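Local coordinates for protein EF-P arginine 32 rhamnosyl-transferase (Pseudomonas putida KT2440, PDB 5NV8) that belongs to the EarP family of rhamnosyltransferases and binds 2'-deoxy-thymidine-beta-L-rhamnose in a pocket, at residues Leu200-Ala205 and Trp276-Asn281; Pro224-Val229 and Ala257-Val262; Pro298-Ile303 and Gly336-Trp341; Gly212-Ala217 and Phe345-Ala350. All coordinates share one frame; numbering follows the deposited sequence.

Contact 1: Leu200-Ala205 and Trp276-Asn281; sequences LISLFA and WSCDFN. With TRH (2'-deoxy-thymidine-beta-L-rhamnose), chain B.
Two adjacent parallel strands of the six-stranded mixed sheet, 199-203 and 280-284, meet here just where helix 268-277 hands over to the second of them. Bridges pair Ile201 with Phe280 and Ser202 with Asn281. The turn out of the helix closes on Leu200, whose carbonyl O takes two donors, Asp279 N at 2.8 Å and Phe280 N at 3.2 Å, both in bent bonds. Asp279 returns the grip: its OD2 accepts from Leu200 N in an almost straight bond (N-H...O 175°), met on the anti side of the carboxylate and somewhat out of its plane. Further along, Ser202 N donates to Phe280 O at 3.0 Å. On one sheet face Ile201 CG2 reaches the Phe280 ring at its edge, 3.9 Å from CD2, and the same ring meets Trp351 edge-to-face. From the turn, Cys278 SG packs between Leu200 CG and Ser202 CB. Beyond the strand end, Phe204 belongs to the ligand pocket, and methyl C5A of 2'-deoxy-thymidine-beta-L-rhamnose lies over one face of its ring, 3.6 Å from CD1. Asn281 is held at both ends of its amide: ND2 donates to Leu275 O in the preceding helix, while Ser202 OG, set between its own backbone N and carbonyl carbon (chi1 69°), donates to a lone pair of Asn281 OD1 at 2.6 Å.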
# COMPACT_ATOMS: atom_id res chain seq x y z
N LEU A 200 -0.73 16.23 -4.81
CA LEU A 200 0.02 15.59 -3.73
C LEU A 200 0.19 14.12 -4.08
O LEU A 200 -0.80 13.41 -4.30
CB LEU A 200 -0.70 15.75 -2.39
CG LEU A 200 0.08 15.62 -1.07
CD1 LEU A 200 1.23 16.64 -0.98
CD2 LEU A 200 -0.82 15.73 0.17
N ILE A 201 1.44 13.66 -4.17
CA ILE A 201 1.79 12.31 -4.60
C ILE A 201 2.72 11.70 -3.56
O ILE A 201 3.77 12.27 -3.25
CB ILE A 201 2.46 12.30 -5.99
CG1 ILE A 201 1.54 12.89 -7.05
CG2 ILE A 201 2.92 10.89 -6.34
CD1 ILE A 201 2.20 12.97 -8.43
N SER A 202 2.32 10.56 -3.01
CA SER A 202 3.21 9.76 -2.18
C SER A 202 3.87 8.69 -3.04
O SER A 202 3.21 8.07 -3.89
CB SER A 202 2.48 9.11 -1.00
OG SER A 202 1.58 8.10 -1.42
N LEU A 203 5.16 8.47 -2.83
CA LEU A 203 5.90 7.47 -3.59
C LEU A 203 6.70 6.61 -2.64
O LEU A 203 7.54 7.12 -1.88
CB LEU A 203 6.81 8.11 -4.64
CG LEU A 203 8.01 7.28 -5.09
CD1 LEU A 203 7.54 6.11 -5.94
CD2 LEU A 203 8.98 8.13 -5.89
N PHE A 204 6.46 5.30 -2.69
CA PHE A 204 7.13 4.32 -1.83
C PHE A 204 7.34 3.08 -2.69
O PHE A 204 6.38 2.36 -2.99
CB PHE A 204 6.28 4.02 -0.59
CG PHE A 204 6.71 2.79 0.16
CD1 PHE A 204 7.92 2.75 0.83
CD2 PHE A 204 5.88 1.69 0.22
CE1 PHE A 204 8.31 1.61 1.53
CE2 PHE A 204 6.25 0.55 0.92
CZ PHE A 204 7.47 0.51 1.57
N ALA A 205 8.58 2.84 -3.10
CA ALA A 205 8.88 1.78 -4.05
C ALA A 205 10.31 1.30 -3.84
O ALA A 205 11.00 1.72 -2.91
CB ALA A 205 8.63 2.26 -5.48
N TRP A 276 -4.51 8.45 2.49
CA TRP A 276 -5.79 9.15 2.39
C TRP A 276 -5.62 10.63 2.04
O TRP A 276 -6.57 11.24 1.55
CB TRP A 276 -6.56 9.03 3.71
CG TRP A 276 -6.76 7.62 4.18
CD1 TRP A 276 -6.66 6.48 3.43
CD2 TRP A 276 -7.11 7.19 5.50
NE1 TRP A 276 -6.92 5.37 4.20
CE2 TRP A 276 -7.20 5.78 5.48
CE3 TRP A 276 -7.35 7.86 6.71
CZ2 TRP A 276 -7.52 5.04 6.61
CZ3 TRP A 276 -7.67 7.12 7.83
CH2 TRP A 276 -7.75 5.72 7.78
N SER A 277 -4.43 11.20 2.26
CA SER A 277 -4.23 12.63 2.10
C SER A 277 -3.82 13.03 0.68
O SER A 277 -4.11 14.15 0.26
CB SER A 277 -3.17 13.12 3.09
OG SER A 277 -3.72 13.22 4.40
N CYS A 278 -3.17 12.13 -0.05
CA CYS A 278 -2.60 12.44 -1.36
C CYS A 278 -3.58 12.11 -2.48
O CYS A 278 -4.47 11.26 -2.33
CB CYS A 278 -1.29 11.67 -1.56
SG CYS A 278 -0.09 11.83 -0.24
N ASP A 279 -3.40 12.77 -3.62
CA ASP A 279 -4.24 12.53 -4.78
C ASP A 279 -3.74 11.38 -5.65
O ASP A 279 -4.46 10.94 -6.55
CB ASP A 279 -4.35 13.80 -5.63
CG ASP A 279 -4.74 15.01 -4.81
OD1 ASP A 279 -5.83 14.98 -4.18
OD2 ASP A 279 -3.96 15.98 -4.77
N PHE A 280 -2.52 10.89 -5.39
CA PHE A 280 -1.96 9.76 -6.12
C PHE A 280 -0.95 9.07 -5.22
O PHE A 280 -0.06 9.73 -4.67
CB PHE A 280 -1.30 10.21 -7.43
CG PHE A 280 -0.87 9.08 -8.31
CD1 PHE A 280 -1.80 8.35 -9.03
CD2 PHE A 280 0.47 8.74 -8.43
CE1 PHE A 280 -1.41 7.30 -9.85
CE2 PHE A 280 0.87 7.70 -9.25
CZ PHE A 280 -0.07 6.98 -9.96
N ASN A 281 -1.07 7.75 -5.08
CA ASN A 281 -0.25 6.99 -4.15
C ASN A 281 0.49 5.89 -4.91
O ASN A 281 -0.13 4.98 -5.45
CB ASN A 281 -1.09 6.38 -3.03
CG ASN A 281 -1.73 7.44 -2.15
OD1 ASN A 281 -1.05 8.13 -1.39
ND2 ASN A 281 -3.05 7.56 -2.23
O4P TRH B . 8.30 -4.14 -0.42
P2 TRH B . 7.52 -4.38 0.82
O3P TRH B . 8.28 -3.81 2.13
O1 TRH B . 7.19 -5.93 1.06
C1 TRH B . 7.69 -6.89 0.10
C2 TRH B . 7.16 -8.30 0.41
O2 TRH B . 7.07 -8.52 1.82
C3 TRH B . 8.12 -9.36 -0.14
O3 TRH B . 9.22 -9.53 0.76
C4 TRH B . 8.66 -8.89 -1.48
O4 TRH B . 7.56 -8.64 -2.37
OPP TRH B . 6.11 -3.58 0.76
P TRH B . 4.95 -3.97 1.79
O1P TRH B . 4.45 -5.36 1.63
O2P TRH B . 3.76 -2.89 1.58
O5' TRH B . 5.49 -3.67 3.27
C5' TRH B . 5.57 -2.32 3.74
C4' TRH B . 5.05 -2.30 5.17
O4' TRH B . 5.62 -1.11 5.79
C3' TRH B . 3.56 -2.04 5.15
O3' TRH B . 3.02 -2.26 6.46
C2' TRH B . 3.58 -0.55 4.88
C1' TRH B . 4.49 -0.24 6.04
N11 TRH B . 4.93 1.17 6.11
C21 TRH B . 4.79 1.83 7.27
O21 TRH B . 4.30 1.26 8.24
N31 TRH B . 5.20 3.15 7.38
C41 TRH B . 5.76 3.82 6.30
O41 TRH B . 6.12 4.99 6.43
C51 TRH B . 5.91 3.14 5.09
C5A TRH B . 6.47 3.80 4.00
C61 TRH B . 5.50 1.82 4.99

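Contact 2: Pro224-Val229 and Ala257-Val262; sequences PCHLLV and ALTVQV
Cys225 and Leu258 begin a five-pair parallel ladder in which the axes of strands 225-229 and 258-262 run nearly parallel, 4.7 Å apart at their closest. Leu227 N to Thr259 O is almost straight, whereas Gln261 N to Leu227 O is weak. The tightly packed side carries Cys225, Leu227, Val229, Leu258 and Val260. Leu258 CD2 lies 3.6 Å from Cys225 SG and also touches Leu227 CB, while Leu227 CD2 meets Val260 CG2 at 4.0 Å; helices 211-220 and 235-242 cover this face. On the more polar face His226 NE2 donates to Gln261 OE1 at 3.0 Å, tilted 33° from the carbonyl plane, with ring and amide planes only 20° apart. Gln261 reaches it with CG anti to its backbone N (chi1 -170°) and an extended chain. His226 ND1 is held by Val195 N. The start of the ladder is the solvent side: Pro224, Ala257 and Thr259 are partly exposed, and a water donates to Cys225 O and bonds Thr259 OG1, itself also hydrogen-bonded to Thr254 OG1. Cys225 N to Ala257 O nevertheless stays short, 2.6 Å. Parallel strands joined through sheet-packed helices are consistent with a Rossmann-like alpha/beta domain, as in GT-B glycosyltransferases.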
# COMPACT_ATOMS: atom_id res chain seq x y z
N PRO A 224 1.84 22.72 -10.25
CA PRO A 224 2.82 22.27 -9.26
C PRO A 224 2.53 20.87 -8.75
O PRO A 224 1.39 20.39 -8.76
CB PRO A 224 2.69 23.31 -8.14
CG PRO A 224 1.31 23.86 -8.29
CD PRO A 224 1.04 23.85 -9.77
N CYS A 225 3.59 20.21 -8.28
CA CYS A 225 3.49 18.89 -7.68
C CYS A 225 4.25 18.88 -6.37
O CYS A 225 5.38 19.38 -6.29
CB CYS A 225 4.04 17.81 -8.62
SG CYS A 225 4.16 16.15 -7.88
N HIS A 226 3.63 18.31 -5.33
CA HIS A 226 4.25 18.13 -4.02
C HIS A 226 4.39 16.63 -3.78
O HIS A 226 3.39 15.93 -3.59
CB HIS A 226 3.43 18.79 -2.92
CG HIS A 226 4.19 19.04 -1.66
ND1 HIS A 226 3.90 20.07 -0.80
CD2 HIS A 226 5.25 18.39 -1.11
CE1 HIS A 226 4.73 20.05 0.22
NE2 HIS A 226 5.56 19.03 0.06
N LEU A 227 5.63 16.14 -3.79
CA LEU A 227 5.92 14.72 -3.67
C LEU A 227 6.43 14.42 -2.26
O LEU A 227 7.39 15.05 -1.80
CB LEU A 227 6.96 14.29 -4.71
CG LEU A 227 7.36 12.81 -4.78
CD1 LEU A 227 6.27 11.97 -5.41
CD2 LEU A 227 8.67 12.65 -5.55
N LEU A 228 5.78 13.48 -1.59
CA LEU A 228 6.15 13.07 -0.24
C LEU A 228 6.82 11.70 -0.32
O LEU A 228 6.23 10.74 -0.83
CB LEU A 228 4.93 13.04 0.68
CG LEU A 228 4.21 14.38 0.83
CD1 LEU A 228 2.98 14.27 1.72
CD2 LEU A 228 5.15 15.46 1.33
N VAL A 229 8.04 11.61 0.20
CA VAL A 229 8.89 10.44 0.03
C VAL A 229 9.34 9.97 1.41
O VAL A 229 10.21 10.56 2.04
CB VAL A 229 10.11 10.76 -0.86
CG1 VAL A 229 11.07 9.59 -0.90
CG2 VAL A 229 9.65 11.15 -2.26
N ALA A 257 8.21 22.75 -11.32
CA ALA A 257 6.88 22.51 -10.78
C ALA A 257 6.87 21.45 -9.69
O ALA A 257 5.85 21.28 -9.02
CB ALA A 257 5.92 22.10 -11.90
N LEU A 258 7.97 20.74 -9.49
CA LEU A 258 8.04 19.63 -8.55
C LEU A 258 8.78 20.06 -7.30
O LEU A 258 9.89 20.61 -7.38
CB LEU A 258 8.72 18.41 -9.19
CG LEU A 258 8.86 17.10 -8.41
CD1 LEU A 258 10.14 17.04 -7.58
CD2 LEU A 258 7.64 16.84 -7.54
N THR A 259 8.18 19.81 -6.14
CA THR A 259 8.83 20.02 -4.85
C THR A 259 8.94 18.66 -4.16
O THR A 259 7.93 18.01 -3.88
CB THR A 259 8.04 21.01 -3.98
OG1 THR A 259 8.26 22.34 -4.45
CG2 THR A 259 8.49 20.92 -2.54
N VAL A 260 10.18 18.23 -3.91
CA VAL A 260 10.46 16.91 -3.36
C VAL A 260 10.62 17.04 -1.85
O VAL A 260 11.20 18.02 -1.36
CB VAL A 260 11.71 16.29 -4.02
CG1 VAL A 260 13.00 16.79 -3.38
CG2 VAL A 260 11.63 14.78 -3.98
N GLN A 261 10.10 16.07 -1.10
CA GLN A 261 10.19 16.09 0.35
C GLN A 261 10.40 14.69 0.89
O GLN A 261 9.72 13.75 0.47
CB GLN A 261 8.93 16.70 0.98
CG GLN A 261 9.09 16.98 2.48
CD GLN A 261 7.96 17.82 3.06
OE1 GLN A 261 6.88 17.92 2.48
NE2 GLN A 261 8.21 18.41 4.22
N VAL A 262 11.34 14.56 1.82
CA VAL A 262 11.71 13.28 2.42
C VAL A 262 11.01 13.14 3.76
O VAL A 262 11.13 14.01 4.63
CB VAL A 262 13.23 13.16 2.58
CG1 VAL A 262 13.62 11.71 2.81
CG2 VAL A 262 13.94 13.72 1.36
O HOH W 1 5.52 22.53 -6.09

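Contact 3: Pro298-Ile303 and Gly336-Trp341; sequences PMLWHI and GLWRAW
Leu300 inserts its two methyl groups between the indoles of Trp338 and Trp341. CD1 sits over the face of the Trp338 five-membered ring, 3.6 Å from its centroid and 14° off the normal; CD2 lies over Trp341, 21° off the normal. Both are CH-pi contacts, made possible by Leu300 CG standing anti to the backbone N, which carries the branch toward the helix. Leu300 and Trp338 point in opposite senses as they overlap. Farther out on the Trp338 indole, Trp301 CB packs 3.4 Å from CZ3, and Met299 CG approaches CZ2 at 4.1 Å. Trp341 turns the in-plane edge of its indole to the backbone, with CD1 3.4 Å from Trp301 O. The His302 side chain runs roughly perpendicular to that of Trp341, but the ring planes meet obliquely at 53°; His302 CB is 3.5 Å from Trp341 NE1, a buried nitrogen with no polar partner in the model. The axis of strand 299-302, an edge strand of the sheet within this chain, passes 8.1 Å from that of helix segment 336-341. Beside it runs strand 280-284; helix 315-322 packs against Met299, Trp301 and Trp338, and Met347 of helix 347-355 touches Leu337 and Trp341.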
# COMPACT_ATOMS: atom_id res chain seq x y z
N PRO A 298 -6.38 7.35 -6.94
CA PRO A 298 -5.54 6.79 -8.01
C PRO A 298 -4.18 6.37 -7.48
O PRO A 298 -3.59 7.05 -6.64
CB PRO A 298 -5.43 7.94 -9.01
CG PRO A 298 -6.67 8.72 -8.82
CD PRO A 298 -6.99 8.62 -7.35
N MET A 299 -3.68 5.24 -7.97
CA MET A 299 -2.52 4.61 -7.36
C MET A 299 -1.60 4.02 -8.42
O MET A 299 -1.93 3.97 -9.61
CB MET A 299 -2.93 3.52 -6.37
CG MET A 299 -4.06 2.64 -6.86
SD MET A 299 -4.70 1.56 -5.58
CE MET A 299 -3.23 0.61 -5.21
N LEU A 300 -0.44 3.55 -7.96
CA LEU A 300 0.54 2.88 -8.81
C LEU A 300 1.24 1.81 -7.99
O LEU A 300 1.47 2.00 -6.79
CB LEU A 300 1.56 3.88 -9.36
CG LEU A 300 2.56 3.35 -10.39
CD1 LEU A 300 1.86 2.57 -11.49
CD2 LEU A 300 3.37 4.51 -10.97
N TRP A 301 1.57 0.70 -8.64
CA TRP A 301 2.14 -0.47 -7.97
C TRP A 301 3.51 -0.78 -8.54
O TRP A 301 3.74 -0.66 -9.75
CB TRP A 301 1.22 -1.68 -8.14
CG TRP A 301 1.60 -2.90 -7.35
CD1 TRP A 301 2.32 -2.93 -6.18
CD2 TRP A 301 1.28 -4.26 -7.65
NE1 TRP A 301 2.46 -4.23 -5.75
CE2 TRP A 301 1.83 -5.06 -6.64
CE3 TRP A 301 0.57 -4.87 -8.69
CZ2 TRP A 301 1.70 -6.45 -6.63
CZ3 TRP A 301 0.44 -6.25 -8.68
CH2 TRP A 301 1.00 -7.02 -7.66
N HIS A 302 4.43 -1.16 -7.67
CA HIS A 302 5.79 -1.56 -8.05
C HIS A 302 6.06 -2.93 -7.43
O HIS A 302 6.32 -3.03 -6.23
CB HIS A 302 6.81 -0.52 -7.60
CG HIS A 302 8.17 -0.72 -8.18
ND1 HIS A 302 9.33 -0.34 -7.53
CD2 HIS A 302 8.57 -1.27 -9.36
CE1 HIS A 302 10.37 -0.64 -8.28
NE2 HIS A 302 9.94 -1.20 -9.39
N ILE A 303 6.01 -3.97 -8.25
CA ILE A 303 6.12 -5.34 -7.76
C ILE A 303 7.59 -5.77 -7.81
O ILE A 303 8.16 -5.92 -8.90
CB ILE A 303 5.23 -6.30 -8.56
CG1 ILE A 303 5.58 -7.76 -8.24
CG2 ILE A 303 5.31 -6.03 -10.06
CD1 ILE A 303 5.26 -8.16 -6.81
N GLY A 336 -0.58 1.62 -19.87
CA GLY A 336 0.70 2.24 -20.14
C GLY A 336 1.35 2.83 -18.91
O GLY A 336 2.58 2.90 -18.84
N LEU A 337 0.55 3.24 -17.93
CA LEU A 337 1.10 3.81 -16.70
C LEU A 337 1.74 2.73 -15.84
O LEU A 337 2.87 2.89 -15.37
CB LEU A 337 0.01 4.53 -15.92
CG LEU A 337 0.48 5.36 -14.72
CD1 LEU A 337 1.71 6.21 -15.05
CD2 LEU A 337 -0.65 6.21 -14.14
N TRP A 338 1.03 1.63 -15.61
CA TRP A 338 1.49 0.62 -14.67
C TRP A 338 2.58 -0.26 -15.27
O TRP A 338 3.52 -0.66 -14.57
CB TRP A 338 0.30 -0.22 -14.20
CG TRP A 338 -0.55 0.48 -13.20
CD1 TRP A 338 -1.02 1.76 -13.27
CD2 TRP A 338 -1.05 -0.06 -11.97
NE1 TRP A 338 -1.78 2.05 -12.15
CE2 TRP A 338 -1.81 0.94 -11.34
CE3 TRP A 338 -0.92 -1.31 -11.34
CZ2 TRP A 338 -2.45 0.74 -10.12
CZ3 TRP A 338 -1.55 -1.50 -10.13
CH2 TRP A 338 -2.30 -0.48 -9.53
N ARG A 339 2.48 -0.59 -16.56
CA ARG A 339 3.52 -1.38 -17.20
C ARG A 339 4.83 -0.61 -17.26
O ARG A 339 5.91 -1.19 -17.09
CB ARG A 339 3.08 -1.80 -18.60
CG ARG A 339 2.00 -2.86 -18.63
CD ARG A 339 1.43 -3.02 -20.03
NE ARG A 339 0.51 -4.16 -20.12
CZ ARG A 339 -0.25 -4.42 -21.18
NH1 ARG A 339 -0.21 -3.63 -22.24
NH2 ARG A 339 -1.05 -5.48 -21.17
N ALA A 340 4.76 0.70 -17.50
CA ALA A 340 5.97 1.51 -17.62
C ALA A 340 6.76 1.54 -16.31
O ALA A 340 7.99 1.45 -16.32
CB ALA A 340 5.60 2.93 -18.05
N TRP A 341 6.06 1.65 -15.18
CA TRP A 341 6.70 1.67 -13.87
C TRP A 341 7.33 0.33 -13.51
O TRP A 341 8.12 0.27 -12.57
CB TRP A 341 5.67 2.07 -12.81
CG TRP A 341 6.23 2.48 -11.48
CD1 TRP A 341 5.92 1.96 -10.26
CD2 TRP A 341 7.20 3.52 -11.23
NE1 TRP A 341 6.62 2.60 -9.27
CE2 TRP A 341 7.42 3.56 -9.84
CE3 TRP A 341 7.90 4.41 -12.05
CZ2 TRP A 341 8.31 4.46 -9.25
CZ3 TRP A 341 8.78 5.30 -11.46
CH2 TRP A 341 8.98 5.32 -10.07

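Contact 4: Gly212-Ala217 and Phe345-Ala350; sequences GNWLDA and FDMGQA
Met347 lays its sulfur over one face of the Trp214 indole, SD 4.2 Å from the centroid of the five-membered ring and 20° off the normal, which defines a Met-aromatic contact. The bends in the methionine chain (chi2 -75°, chi3 100°) bring SD over the ring while CB stays close to helix 211-220. Here Met347 CB is 3.7 Å from Trp214 CB and also packs against Trp214 N. Trp214 CG is anti to its backbone N, and the indole extends to edge-to-face meetings with Trp341 and Trp351, so the thioether belongs to a larger aromatic cluster. One turn on, Ala217 CB rests 3.8 Å from Gly348 CA; with a glycine there, methyl meets backbone directly and the helices come close, their CA atoms 5.1 Å apart at this pair. On the more exposed side, Asn213 CB lies 3.8 Å from Asp346 OD1, with amide and carboxylate planes nearly perpendicular. The polar ends serve other partners: Asn213 ND2 donates to Gln210 OE1, which also accepts from Met347 N. Asp346 OD1 takes Gly348 N at 3.0 Å from above the carboxylate plane, and OD2 takes a weak bond from Gln349 N. An N-capped helix start is thereby packed against the side of helix 211-220, a helix-helix contact on the outer layer of an alpha/beta domain.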
# COMPACT_ATOMS: atom_id res chain seq x y z
N GLY A 212 13.82 8.88 -12.83
CA GLY A 212 14.29 10.13 -13.41
C GLY A 212 13.35 10.69 -14.46
O GLY A 212 13.11 11.90 -14.52
N ASN A 213 12.80 9.81 -15.31
CA ASN A 213 11.88 10.28 -16.35
C ASN A 213 10.58 10.80 -15.75
O ASN A 213 10.00 11.76 -16.27
CB ASN A 213 11.60 9.15 -17.35
CG ASN A 213 12.81 8.81 -18.20
OD1 ASN A 213 13.71 9.63 -18.38
ND2 ASN A 213 12.83 7.60 -18.74
N TRP A 214 10.12 10.19 -14.66
CA TRP A 214 8.89 10.65 -14.02
C TRP A 214 9.09 12.01 -13.35
O TRP A 214 8.27 12.92 -13.51
CB TRP A 214 8.40 9.62 -13.00
CG TRP A 214 6.98 9.82 -12.59
CD1 TRP A 214 6.02 10.51 -13.27
CD2 TRP A 214 6.35 9.32 -11.40
NE1 TRP A 214 4.83 10.48 -12.58
CE2 TRP A 214 5.01 9.75 -11.43
CE3 TRP A 214 6.79 8.56 -10.32
CZ2 TRP A 214 4.10 9.44 -10.42
CZ3 TRP A 214 5.89 8.25 -9.32
CH2 TRP A 214 4.56 8.69 -9.37
N LEU A 215 10.17 12.16 -12.59
CA LEU A 215 10.44 13.43 -11.93
C LEU A 215 10.72 14.54 -12.94
O LEU A 215 10.43 15.71 -12.66
CB LEU A 215 11.62 13.29 -10.97
CG LEU A 215 11.55 12.15 -9.94
CD1 LEU A 215 12.78 12.19 -9.04
CD2 LEU A 215 10.27 12.22 -9.12
N ASP A 216 11.27 14.20 -14.11
CA ASP A 216 11.40 15.19 -15.17
C ASP A 216 10.03 15.62 -15.69
O ASP A 216 9.83 16.79 -16.04
CB ASP A 216 12.26 14.64 -16.31
CG ASP A 216 13.73 14.54 -15.94
OD1 ASP A 216 14.16 15.24 -15.00
OD2 ASP A 216 14.45 13.76 -16.59
N ALA A 217 9.08 14.68 -15.75
CA ALA A 217 7.73 15.02 -16.19
C ALA A 217 7.03 15.93 -15.18
O ALA A 217 6.39 16.91 -15.57
CB ALA A 217 6.92 13.75 -16.43
N PHE A 345 9.29 1.47 -19.43
CA PHE A 345 8.76 2.30 -20.50
C PHE A 345 8.58 3.73 -19.99
O PHE A 345 8.43 3.95 -18.79
CB PHE A 345 7.44 1.75 -21.03
CG PHE A 345 7.50 0.29 -21.40
CD1 PHE A 345 8.63 -0.23 -22.01
CD2 PHE A 345 6.44 -0.55 -21.15
CE1 PHE A 345 8.70 -1.57 -22.36
CE2 PHE A 345 6.50 -1.89 -21.49
CZ PHE A 345 7.63 -2.40 -22.10
N ASP A 346 8.62 4.69 -20.92
CA ASP A 346 8.77 6.10 -20.56
C ASP A 346 7.71 6.55 -19.56
O ASP A 346 6.51 6.51 -19.84
CB ASP A 346 8.70 6.98 -21.82
CG ASP A 346 8.91 8.46 -21.51
OD1 ASP A 346 9.45 8.80 -20.44
OD2 ASP A 346 8.55 9.30 -22.37
N MET A 347 8.18 6.99 -18.39
CA MET A 347 7.29 7.45 -17.33
C MET A 347 6.67 8.81 -17.64
O MET A 347 5.66 9.17 -17.04
CB MET A 347 8.04 7.51 -16.00
CG MET A 347 7.81 6.31 -15.09
SD MET A 347 6.20 6.33 -14.28
CE MET A 347 5.27 5.20 -15.31
N GLY A 348 7.27 9.58 -18.56
CA GLY A 348 6.69 10.87 -18.91
C GLY A 348 5.45 10.73 -19.78
O GLY A 348 4.40 11.29 -19.47
N GLN A 349 5.57 9.99 -20.88
CA GLN A 349 4.44 9.83 -21.80
C GLN A 349 3.25 9.19 -21.09
O GLN A 349 2.11 9.64 -21.26
CB GLN A 349 4.86 8.98 -23.01
CG GLN A 349 5.89 9.63 -23.91
CD GLN A 349 5.40 10.91 -24.56
OE1 GLN A 349 4.20 11.10 -24.77
NE2 GLN A 349 6.33 11.81 -24.87
N ALA A 350 3.49 8.15 -20.30
CA ALA A 350 2.40 7.46 -19.62
C ALA A 350 1.73 8.36 -18.59
O ALA A 350 0.50 8.43 -18.53
CB ALA A 350 2.92 6.18 -18.96

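How the contacts relate
Contacts 1, 2 and 3 all reach one mixed sheet, in which strands 258-263, 225-230, 199-203, 280-284 and 299-302 follow in that order. Contact 1 is central: its centre lies 10 Å from that of contact 2 and 13 Å from that of contact 3, with probable backbone hydrogen bonds such as Ile201 O to Leu228 N and Asn281 O to Leu300 N. Contact 4 lies on the helical layer, its centre 12 Å from that of contact 3. Along the chain, contact 2 lies inside the loop closed by contact 1, contact 3 inside that closed by contact 4; contact 1 closes before contact 3 opens, and contacts 1 and 4 cross. Distant sequence thus converges on one domain, with contact 1 reaching the ligand pocket.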